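Local coordinates for protein beta-galactosidase (PDB 4CU9) that probably binds carbohydrate, as a calcium-containing galactose-binding-like module of a pneumococcal beta-galactosidase, at residues 65-70 with 106-111; 100-105 with 131-136; 161-166 with 179-184. All coordinates share one frame; numbering follows the deposited sequence.

Interaction 1 of 3, residues 65-70 with 106-111; sequences GVIFRE and PGFEVP
The chi1 of I67 (-61°) puts CG1 beside the backbone N and leaves the CG2 methyl anti to it, while F108 swings its ring in between its backbone N and carbonyl carbon (chi1 63°), and the two side chains run past one another head to tail. This is where the loop after strand 97-103 packs beside strand 61-70 of the beta-sandwich expected of a galactose-binding-like domain. CG2 of I67 abuts the rim of the phenyl, level with the ring, with CE2 of F108 3.9 Å away. The other branch of I67 reaches the later part of the loop. Its CD1 meets CD of P111 at 4.0 Å, end-on to that corner of the pyrrolidine, and lies 4.2 Å from CG2 of V110.

No hydrogen bond joins 65-70 to 106-111, so apolar contact carries most of the join. The loop finds its polar holds in other neighbours: H124 bonds the carbonyl of E109, and Y103 OH bonds that of P106. F20 and F126 also touch I67, and F126 meets the ring of F108 as well.

Toward the surface R69 takes over. Its guanidinium is held through NH1 by the carbonyls of S16 and E14, and its chain, bent at chi3 (79°), runs across V110 at about a right angle. There CG2 of V110 touches NE of R69 at 3.7 Å and CD of R69 at 3.9 Å.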
loop_
_atom_site.group_PDB
_atom_site.type_symbol
_atom_site.label_atom_id
_atom_site.label_comp_id
_atom_site.label_asym_id
_atom_site.label_seq_id
_atom_site.Cartn_x
_atom_site.Cartn_y
_atom_site.Cartn_z
ATOM N N GLY A 65 0.942 -1.920 0.820
ATOM C CA GLY A 65 0.497 -3.133 0.179
ATOM C C GLY A 65 -0.401 -4.055 0.975
ATOM O O GLY A 65 -0.867 -3.706 2.083
ATOM N N VAL A 66 -0.624 -5.234 0.423
ATOM C CA VAL A 66 -1.416 -6.281 1.077
ATOM C C VAL A 66 -0.692 -7.608 1.039
ATOM O O VAL A 66 -0.172 -8.035 0.000
ATOM C CB VAL A 66 -2.826 -6.436 0.455
ATOM C CG1 VAL A 66 -3.632 -7.534 1.135
ATOM C CG2 VAL A 66 -3.608 -5.109 0.439
ATOM N N ILE A 67 -0.613 -8.226 2.201
ATOM C CA ILE A 67 -0.276 -9.640 2.360
ATOM C C ILE A 67 -1.561 -10.494 2.338
ATOM O O ILE A 67 -2.457 -10.306 3.156
ATOM C CB ILE A 67 0.404 -9.885 3.711
ATOM C CG1 ILE A 67 1.693 -9.082 3.810
ATOM C CG2 ILE A 67 0.707 -11.367 3.888
ATOM C CD1 ILE A 67 2.161 -8.840 5.234
ATOM N N PHE A 68 -1.605 -11.455 1.434
ATOM C CA PHE A 68 -2.733 -12.344 1.277
ATOM C C PHE A 68 -2.719 -13.429 2.351
ATOM O O PHE A 68 -1.734 -14.130 2.508
ATOM C CB PHE A 68 -2.727 -12.966 -0.128
ATOM C CG PHE A 68 -2.673 -11.951 -1.222
ATOM C CD1 PHE A 68 -3.494 -10.834 -1.173
ATOM C CD2 PHE A 68 -1.787 -12.082 -2.281
ATOM C CE1 PHE A 68 -3.428 -9.864 -2.161
ATOM C CE2 PHE A 68 -1.738 -11.128 -3.281
ATOM C CZ PHE A 68 -2.537 -10.015 -3.203
ATOM N N ARG A 69 -3.819 -13.521 3.087
ATOM C CA ARG A 69 -3.991 -14.511 4.155
ATOM C C ARG A 69 -5.403 -15.063 4.143
ATOM O O ARG A 69 -6.343 -14.396 3.732
ATOM C CB ARG A 69 -3.746 -13.883 5.510
ATOM C CG ARG A 69 -2.354 -13.289 5.635
ATOM C CD ARG A 69 -2.236 -12.372 6.822
ATOM N NE ARG A 69 -2.066 -13.103 8.064
ATOM C CZ ARG A 69 -3.021 -13.324 8.968
ATOM N NH1 ARG A 69 -4.268 -12.920 8.775
ATOM N NH2 ARG A 69 -2.733 -13.979 10.088
ATOM N N GLU A 70 -5.542 -16.279 4.628
ATOM C CA GLU A 70 -6.857 -16.878 4.798
ATOM C C GLU A 70 -6.752 -17.761 6.040
ATOM O O GLU A 70 -5.764 -18.503 6.183
ATOM C CB GLU A 70 -7.209 -17.699 3.561
ATOM C CG GLU A 70 -8.626 -18.259 3.532
ATOM C CD GLU A 70 -9.618 -17.260 3.010
ATOM O OE1 GLU A 70 -9.882 -16.276 3.735
ATOM O OE2 GLU A 70 -10.139 -17.464 1.897
ATOM N N PRO A 106 12.204 -14.118 0.111
ATOM C CA PRO A 106 12.052 -15.359 0.878
ATOM C C PRO A 106 10.726 -15.473 1.606
ATOM O O PRO A 106 9.948 -14.494 1.688
ATOM C CB PRO A 106 13.231 -15.304 1.847
ATOM C CG PRO A 106 13.474 -13.840 2.051
ATOM C CD PRO A 106 13.233 -13.236 0.692
ATOM N N GLY A 107 10.451 -16.663 2.142
ATOM C CA GLY A 107 9.298 -16.851 2.988
ATOM C C GLY A 107 9.376 -15.867 4.157
ATOM O O GLY A 107 10.444 -15.396 4.523
ATOM N N PHE A 108 8.240 -15.480 4.685
ATOM C CA PHE A 108 8.160 -14.400 5.688
ATOM C C PHE A 108 6.939 -14.565 6.553
ATOM O O PHE A 108 6.053 -15.372 6.256
ATOM C CB PHE A 108 8.079 -13.032 4.981
ATOM C CG PHE A 108 6.826 -12.874 4.136
ATOM C CD1 PHE A 108 6.768 -13.411 2.888
ATOM C CD2 PHE A 108 5.736 -12.163 4.592
ATOM C CE1 PHE A 108 5.609 -13.308 2.123
ATOM C CE2 PHE A 108 4.588 -12.043 3.832
ATOM C CZ PHE A 108 4.532 -12.587 2.581
ATOM N N GLU A 109 6.899 -13.812 7.648
ATOM C CA GLU A 109 5.696 -13.662 8.444
ATOM C C GLU A 109 5.259 -12.198 8.384
ATOM O O GLU A 109 6.029 -11.336 7.988
ATOM C CB GLU A 109 5.896 -14.123 9.914
ATOM C CG GLU A 109 6.961 -13.369 10.705
ATOM C CD GLU A 109 7.180 -13.996 12.101
ATOM O OE1 GLU A 109 6.311 -13.883 13.000
ATOM O OE2 GLU A 109 8.214 -14.631 12.298
ATOM N N VAL A 110 4.016 -11.945 8.776
ATOM C CA VAL A 110 3.500 -10.570 8.902
ATOM C C VAL A 110 4.428 -9.816 9.843
ATOM O O VAL A 110 4.736 -10.301 10.942
ATOM C CB VAL A 110 2.073 -10.542 9.476
ATOM C CG1 VAL A 110 1.664 -9.109 9.748
ATOM C CG2 VAL A 110 1.110 -11.198 8.488
ATOM N N PRO A 111 4.899 -8.629 9.429
ATOM C CA PRO A 111 5.709 -7.867 10.335
ATOM C C PRO A 111 4.959 -7.556 11.655
ATOM O O PRO A 111 3.723 -7.365 11.674
ATOM C CB PRO A 111 5.959 -6.567 9.588
ATOM C CG PRO A 111 5.816 -6.897 8.119
ATOM C CD PRO A 111 4.763 -7.984 8.092
#

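Interaction 2 of 3, residues 100-105 with 131-136; sequences LERYVG and NWEAVP
Two antiparallel neighbours of the sheet, strands 97-103 and 132-139, pair here through R102 and E133. The N-H of R102 bonds E133 O at 2.9 Å, and E133 returns a nearly straight bond (171°) to R102 O, this one in the carbonyl plane. Just past the strand, V104 N donates to N131 O at 2.8 Å, arriving from above the carbonyl plane. E101 faces A134 and Y103 faces W132 as non-hydrogen-bonded pairs.

On the face carrying E101, Y103 and W132, aromatic contact dominates. CB of Y103 lies over the six-membered ring of W132, 4.1 Å from its centroid; with CG anti to the backbone N, the phenol turns its edge to the indole face, planes at 68°. G105 N sits over the centre of one face of the phenol. The carboxylate of E101 lies almost parallel to the indole plane, OE1 3.5 Å from CB of W132. In what is probably a beta-sandwich of the galactose-binding-like family, that carboxylate is gripped by R162 and R164 of the adjoining strand, and R162 also makes a cation-pi contact with W132. The indole NE1 bonds F126 O. A 1,2-ethanediol, probably from the crystallisation liquor, comes within about 4 Å of the W132 side chain, nearest atoms.

The face carrying L100, R102 and V135 is different: CD2 of L100 packs on CG1 of V135 at 3.7 Å, and the aliphatic part of R102 crosses CG2 of V135 at about a right angle. R102 and E133 extend in the same direction, but the carboxylate is turned 79° from the guanidinium and no N-H of R102 points at it; NH2 of R102 is 4.6 Å from OE2 of E133. A water instead takes the N-H of R102 NE and donates to A134 O.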
loop_
_atom_site.group_PDB
_atom_site.type_symbol
_atom_site.label_atom_id
_atom_site.label_comp_id
_atom_site.label_asym_id
_atom_site.label_seq_id
_atom_site.Cartn_x
_atom_site.Cartn_y
_atom_site.Cartn_z
ATOM N N LEU A 100 3.754 -0.679 -9.474
ATOM C CA LEU A 100 3.184 -1.920 -8.929
ATOM C C LEU A 100 4.281 -2.959 -8.794
ATOM O O LEU A 100 5.004 -3.238 -9.740
ATOM C CB LEU A 100 2.073 -2.473 -9.834
ATOM C CG LEU A 100 1.379 -3.781 -9.426
ATOM C CD1 LEU A 100 0.653 -3.630 -8.095
ATOM C CD2 LEU A 100 0.383 -4.197 -10.498
ATOM N N GLU A 101 4.333 -3.630 -7.658
ATOM C CA GLU A 101 5.290 -4.682 -7.436
ATOM C C GLU A 101 4.716 -5.904 -6.765
ATOM O O GLU A 101 3.817 -5.841 -5.913
ATOM C CB GLU A 101 6.471 -4.177 -6.595
ATOM C CG GLU A 101 7.236 -3.050 -7.251
ATOM C CD GLU A 101 8.353 -2.471 -6.402
ATOM O OE1 GLU A 101 8.184 -2.379 -5.165
ATOM O OE2 GLU A 101 9.404 -2.109 -7.000
ATOM N N ARG A 102 5.279 -7.048 -7.143
ATOM C CA ARG A 102 4.921 -8.320 -6.532
ATOM C C ARG A 102 6.083 -8.827 -5.693
ATOM O O ARG A 102 7.238 -8.644 -6.046
ATOM C CB ARG A 102 4.530 -9.350 -7.603
ATOM C CG ARG A 102 5.641 -9.719 -8.564
ATOM C CD ARG A 102 5.117 -10.649 -9.658
ATOM N NE ARG A 102 6.108 -10.935 -10.698
ATOM C CZ ARG A 102 6.945 -11.966 -10.691
ATOM N NH1 ARG A 102 6.949 -12.827 -9.695
ATOM N NH2 ARG A 102 7.779 -12.141 -11.705
ATOM N N TYR A 103 5.775 -9.475 -4.573
ATOM C CA TYR A 103 6.807 -9.961 -3.688
ATOM C C TYR A 103 7.483 -11.188 -4.310
ATOM O O TYR A 103 6.809 -12.098 -4.745
ATOM C CB TYR A 103 6.238 -10.269 -2.311
ATOM C CG TYR A 103 7.276 -10.713 -1.328
ATOM C CD1 TYR A 103 8.215 -9.805 -0.837
ATOM C CD2 TYR A 103 7.344 -12.048 -0.898
ATOM C CE1 TYR A 103 9.184 -10.222 0.054
ATOM C CE2 TYR A 103 8.330 -12.465 -0.018
ATOM C CZ TYR A 103 9.233 -11.540 0.458
ATOM O OH TYR A 103 10.211 -11.916 1.362
ATOM N N VAL A 104 8.807 -11.184 -4.345
ATOM C CA VAL A 104 9.579 -12.308 -4.882
ATOM C C VAL A 104 10.691 -12.712 -3.908
ATOM O O VAL A 104 11.623 -13.425 -4.297
ATOM C CB VAL A 104 10.221 -11.960 -6.235
ATOM C CG1 VAL A 104 9.181 -11.743 -7.341
ATOM C CG2 VAL A 104 11.123 -10.728 -6.110
ATOM N N GLY A 105 10.585 -12.289 -2.639
ATOM C CA GLY A 105 11.630 -12.592 -1.682
ATOM C C GLY A 105 11.434 -13.914 -0.961
ATOM O O GLY A 105 10.603 -14.759 -1.345
ATOM N N ASN A 131 13.653 -7.764 -3.178
ATOM C CA ASN A 131 12.577 -8.745 -2.950
ATOM C C ASN A 131 11.242 -8.346 -3.574
ATOM O O ASN A 131 10.210 -8.989 -3.306
ATOM C CB ASN A 131 12.411 -8.962 -1.455
ATOM C CG ASN A 131 13.570 -9.737 -0.843
ATOM O OD1 ASN A 131 14.264 -10.457 -1.544
ATOM N ND2 ASN A 131 13.788 -9.577 0.476
ATOM N N TRP A 132 11.273 -7.338 -4.449
ATOM C CA TRP A 132 10.061 -6.817 -5.076
ATOM C C TRP A 132 10.366 -6.684 -6.581
ATOM O O TRP A 132 11.403 -6.118 -6.961
ATOM C CB TRP A 132 9.669 -5.477 -4.485
ATOM C CG TRP A 132 9.285 -5.575 -3.017
ATOM C CD1 TRP A 132 10.076 -5.312 -1.965
ATOM C CD2 TRP A 132 8.030 -5.967 -2.485
ATOM N NE1 TRP A 132 9.403 -5.496 -0.773
ATOM C CE2 TRP A 132 8.140 -5.932 -1.066
ATOM C CE3 TRP A 132 6.814 -6.354 -3.053
ATOM C CZ2 TRP A 132 7.084 -6.241 -0.250
ATOM C CZ3 TRP A 132 5.786 -6.672 -2.239
ATOM C CH2 TRP A 132 5.908 -6.623 -0.859
ATOM N N GLU A 133 9.442 -7.174 -7.387
ATOM C CA GLU A 133 9.543 -7.122 -8.860
ATOM C C GLU A 133 8.412 -6.266 -9.439
ATOM O O GLU A 133 7.226 -6.507 -9.161
ATOM C CB GLU A 133 9.499 -8.556 -9.403
ATOM C CG GLU A 133 9.485 -8.691 -10.923
ATOM C CD GLU A 133 10.836 -8.596 -11.569
ATOM O OE1 GLU A 133 11.805 -8.122 -10.916
ATOM O OE2 GLU A 133 10.932 -9.005 -12.757
ATOM N N ALA A 134 8.794 -5.302 -10.285
ATOM C CA ALA A 134 7.851 -4.419 -10.953
ATOM C C ALA A 134 6.897 -5.167 -11.883
ATOM O O ALA A 134 7.290 -6.122 -12.593
ATOM C CB ALA A 134 8.576 -3.321 -11.741
ATOM N N VAL A 135 5.655 -4.711 -11.888
ATOM C CA VAL A 135 4.603 -5.313 -12.713
ATOM C C VAL A 135 4.036 -4.200 -13.612
ATOM O O VAL A 135 3.510 -3.209 -13.108
ATOM C CB VAL A 135 3.531 -5.992 -11.832
ATOM C CG1 VAL A 135 2.333 -6.465 -12.643
ATOM C CG2 VAL A 135 4.128 -7.162 -11.047
ATOM N N PRO A 136 4.179 -4.330 -14.959
ATOM C CA PRO A 136 3.584 -3.283 -15.790
ATOM C C PRO A 136 2.062 -3.313 -15.683
ATOM O O PRO A 136 1.469 -4.375 -15.534
ATOM C CB PRO A 136 4.062 -3.641 -17.232
ATOM C CG PRO A 136 5.139 -4.640 -17.068
ATOM C CD PRO A 136 4.849 -5.365 -15.783
HETATM O O HOH W 1 4.631 -0.911 -12.177
HETATM O O HOH W 2 6.431 -9.080 -12.943
#

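Interaction 3 of 3, residues 161-166 with 179-184; sequences MRWRME and MTFLAP. With EDO (1,2-ethanediol), chain D.
T180 O accepts a 2.8 Å hydrogen bond from a water that in turn receives the indole N-H of W163, with NE1 3.0 Å from the water oxygen. This water bridge links strands 160-166 and 173-182, between the layers of what is probably the usual galactose-binding-like sandwich. The axes of the two short segments stay 8.8 Å apart at their closest, and the segments share no direct hydrogen bond; side chains fill the gap.

F181 is the centre of the packing. CB of M161 stands over the middle of its ring, 3.6 Å from the centroid and only 10° off the normal, a CH-pi contact. The bridging water lies over the opposite face, offset toward the rim. W163 runs past F181 the other way: the five-membered ring and the phenyl are nearly parallel (17°) but slid so far apart that they barely overlap. The bend at chi2 of M161 carries its sulfur away from F181, toward R102, while V66 and A82 add further contacts to F181.

R162 starts out on the side away from F181. Its NH1 and NH2 each donate to one hydroxyl of a 1,2-ethanediol, probably from the crystallisation liquor; Y117 OH also bonds that molecule.

M179 completes the core with a Met-aromatic contact. Its SD lies at the edge of the W163 five-membered ring, in plane, and its bent end (chi3 -59°) leaves CE 3.8 Å from CD1 of W163.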
loop_
_atom_site.group_PDB
_atom_site.type_symbol
_atom_site.label_atom_id
_atom_site.label_comp_id
_atom_site.label_asym_id
_atom_site.label_seq_id
_atom_site.Cartn_x
_atom_site.Cartn_y
_atom_site.Cartn_z
ATOM N N MET A 161 1.454 -8.073 -2.556
ATOM C CA MET A 161 1.572 -7.080 -3.639
ATOM C C MET A 161 1.700 -5.736 -2.957
ATOM O O MET A 161 1.248 -5.578 -1.828
ATOM C CB MET A 161 0.332 -7.085 -4.531
ATOM C CG MET A 161 0.130 -8.401 -5.258
ATOM S SD MET A 161 1.247 -8.763 -6.620
ATOM C CE MET A 161 0.925 -7.427 -7.736
ATOM N N ARG A 162 2.378 -4.803 -3.608
ATOM C CA ARG A 162 2.450 -3.449 -3.117
ATOM C C ARG A 162 2.506 -2.434 -4.247
ATOM O O ARG A 162 2.802 -2.744 -5.412
ATOM C CB ARG A 162 3.654 -3.248 -2.166
ATOM C CG ARG A 162 4.987 -3.110 -2.854
ATOM C CD ARG A 162 6.110 -2.978 -1.879
ATOM N NE ARG A 162 7.329 -2.626 -2.562
ATOM C CZ ARG A 162 8.459 -2.295 -1.960
ATOM N NH1 ARG A 162 8.528 -2.285 -0.620
ATOM N NH2 ARG A 162 9.520 -1.997 -2.698
ATOM N N TRP A 163 2.265 -1.193 -3.848
ATOM C CA TRP A 163 2.497 -0.045 -4.698
ATOM C C TRP A 163 3.628 0.740 -4.060
ATOM O O TRP A 163 3.554 1.138 -2.848
ATOM C CB TRP A 163 1.244 0.829 -4.816
ATOM C CG TRP A 163 0.147 0.206 -5.579
ATOM C CD1 TRP A 163 -0.856 -0.525 -5.090
ATOM C CD2 TRP A 163 0.000 0.200 -6.997
ATOM N NE1 TRP A 163 -1.665 -0.966 -6.101
ATOM C CE2 TRP A 163 -1.150 -0.539 -7.293
ATOM C CE3 TRP A 163 0.726 0.751 -8.041
ATOM C CZ2 TRP A 163 -1.621 -0.701 -8.596
ATOM C CZ3 TRP A 163 0.247 0.576 -9.362
ATOM C CH2 TRP A 163 -0.920 -0.137 -9.597
ATOM N N ARG A 164 4.700 0.911 -4.829
ATOM C CA ARG A 164 5.850 1.728 -4.425
ATOM C C ARG A 164 5.637 3.111 -5.012
ATOM O O ARG A 164 5.608 3.296 -6.228
ATOM C CB ARG A 164 7.167 1.106 -4.861
ATOM C CG ARG A 164 8.415 1.946 -4.500
ATOM C CD ARG A 164 9.667 1.104 -4.625
ATOM N NE ARG A 164 9.892 0.613 -5.978
ATOM C CZ ARG A 164 10.325 1.348 -6.997
ATOM N NH1 ARG A 164 10.630 2.639 -6.858
ATOM N NH2 ARG A 164 10.487 0.786 -8.176
ATOM N N MET A 165 5.400 4.077 -4.139
ATOM C CA MET A 165 4.895 5.387 -4.552
ATOM C C MET A 165 5.846 6.522 -4.140
ATOM O O MET A 165 6.707 6.367 -3.272
ATOM C CB MET A 165 3.535 5.609 -3.921
ATOM C CG MET A 165 2.465 4.588 -4.330
ATOM S SD MET A 165 0.909 4.704 -3.359
ATOM C CE MET A 165 1.374 4.002 -1.796
ATOM N N GLU A 166 5.699 7.649 -4.815
ATOM C CA GLU A 166 6.393 8.869 -4.443
ATOM C C GLU A 166 5.380 9.932 -4.206
ATOM O O GLU A 166 4.480 10.170 -5.042
ATOM C CB GLU A 166 7.358 9.304 -5.528
ATOM C CG GLU A 166 8.526 8.327 -5.685
ATOM C CD GLU A 166 9.597 8.814 -6.664
ATOM O OE1 GLU A 166 9.576 9.991 -7.078
ATOM O OE2 GLU A 166 10.479 7.997 -7.011
ATOM N N MET A 179 -7.129 0.065 -0.913
ATOM C CA MET A 179 -6.235 -0.580 -1.868
ATOM C C MET A 179 -6.678 -2.027 -1.923
ATOM O O MET A 179 -6.748 -2.674 -0.880
ATOM C CB MET A 179 -4.799 -0.482 -1.381
ATOM C CG MET A 179 -3.809 -1.303 -2.155
ATOM S SD MET A 179 -2.152 -1.238 -1.496
ATOM C CE MET A 179 -1.698 0.472 -1.544
ATOM N N THR A 180 -6.935 -2.532 -3.122
ATOM C CA THR A 180 -7.433 -3.894 -3.322
ATOM C C THR A 180 -6.703 -4.547 -4.493
ATOM O O THR A 180 -6.357 -3.868 -5.502
ATOM C CB THR A 180 -8.947 -3.865 -3.646
ATOM O OG1 THR A 180 -9.619 -2.950 -2.782
ATOM C CG2 THR A 180 -9.563 -5.206 -3.449
ATOM N N PHE A 181 -6.482 -5.855 -4.364
ATOM C CA PHE A 181 -5.969 -6.679 -5.446
ATOM C C PHE A 181 -6.987 -7.762 -5.736
ATOM O O PHE A 181 -7.577 -8.301 -4.797
ATOM C CB PHE A 181 -4.616 -7.270 -5.078
ATOM C CG PHE A 181 -3.597 -6.211 -4.789
ATOM C CD1 PHE A 181 -2.954 -5.553 -5.826
ATOM C CD2 PHE A 181 -3.375 -5.789 -3.483
ATOM C CE1 PHE A 181 -2.041 -4.542 -5.554
ATOM C CE2 PHE A 181 -2.472 -4.768 -3.209
ATOM C CZ PHE A 181 -1.829 -4.131 -4.253
ATOM N N LEU A 182 -7.177 -8.109 -7.009
ATOM C CA LEU A 182 -8.250 -9.039 -7.360
ATOM C C LEU A 182 -7.829 -10.052 -8.413
ATOM O O LEU A 182 -6.928 -9.795 -9.175
ATOM C CB LEU A 182 -9.460 -8.274 -7.864
ATOM C CG LEU A 182 -10.137 -7.287 -6.901
ATOM C CD1 LEU A 182 -11.276 -6.591 -7.617
ATOM C CD2 LEU A 182 -10.660 -7.952 -5.629
ATOM N N ALA A 183 -8.552 -11.171 -8.447
ATOM C CA ALA A 183 -8.316 -12.303 -9.335
ATOM C C ALA A 183 -8.547 -11.888 -10.767
ATOM O O ALA A 183 -9.251 -10.924 -11.010
ATOM C CB ALA A 183 -9.243 -13.483 -8.987
ATOM N N PRO A 184 -7.951 -12.615 -11.720
ATOM C CA PRO A 184 -8.253 -12.342 -13.126
ATOM C C PRO A 184 -9.730 -12.437 -13.485
ATOM O O PRO A 184 -10.492 -13.165 -12.828
ATOM C CB PRO A 184 -7.482 -13.444 -13.889
ATOM C CG PRO A 184 -6.488 -13.987 -12.916
ATOM C CD PRO A 184 -7.018 -13.733 -11.543
HETATM C C1 EDO D . 11.512 -0.628 1.003
HETATM O O1 EDO D . 10.083 -0.460 1.111
HETATM C C2 EDO D . 11.975 -1.722 0.033
HETATM O O2 EDO D . 11.870 -1.260 -1.311
HETATM O O HOH W 3 -4.397 -1.868 -5.443
#

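In the fold
Interaction 3 is the core of the set, all its touching residues buried, whereas interactions 1 and 2 lie farther out and are only partly buried. Strand 160-166 connects them: it neighbours strand 61-70 of interaction 1, with V66 N probably bonded to M161 O, and strand 97-103 of interaction 2, where E101 bridges R162 and R164. Interactions 1 and 2 touch directly through F108 and Y103, and the loop 106-111 follows straight on from 100-105. Chemistry changes with place: backbone pairing between adjacent strands in interaction 2, apolar loop-to-strand packing in interaction 1, and aromatic, sulfur and water-bridged contacts across the interior in interaction 3.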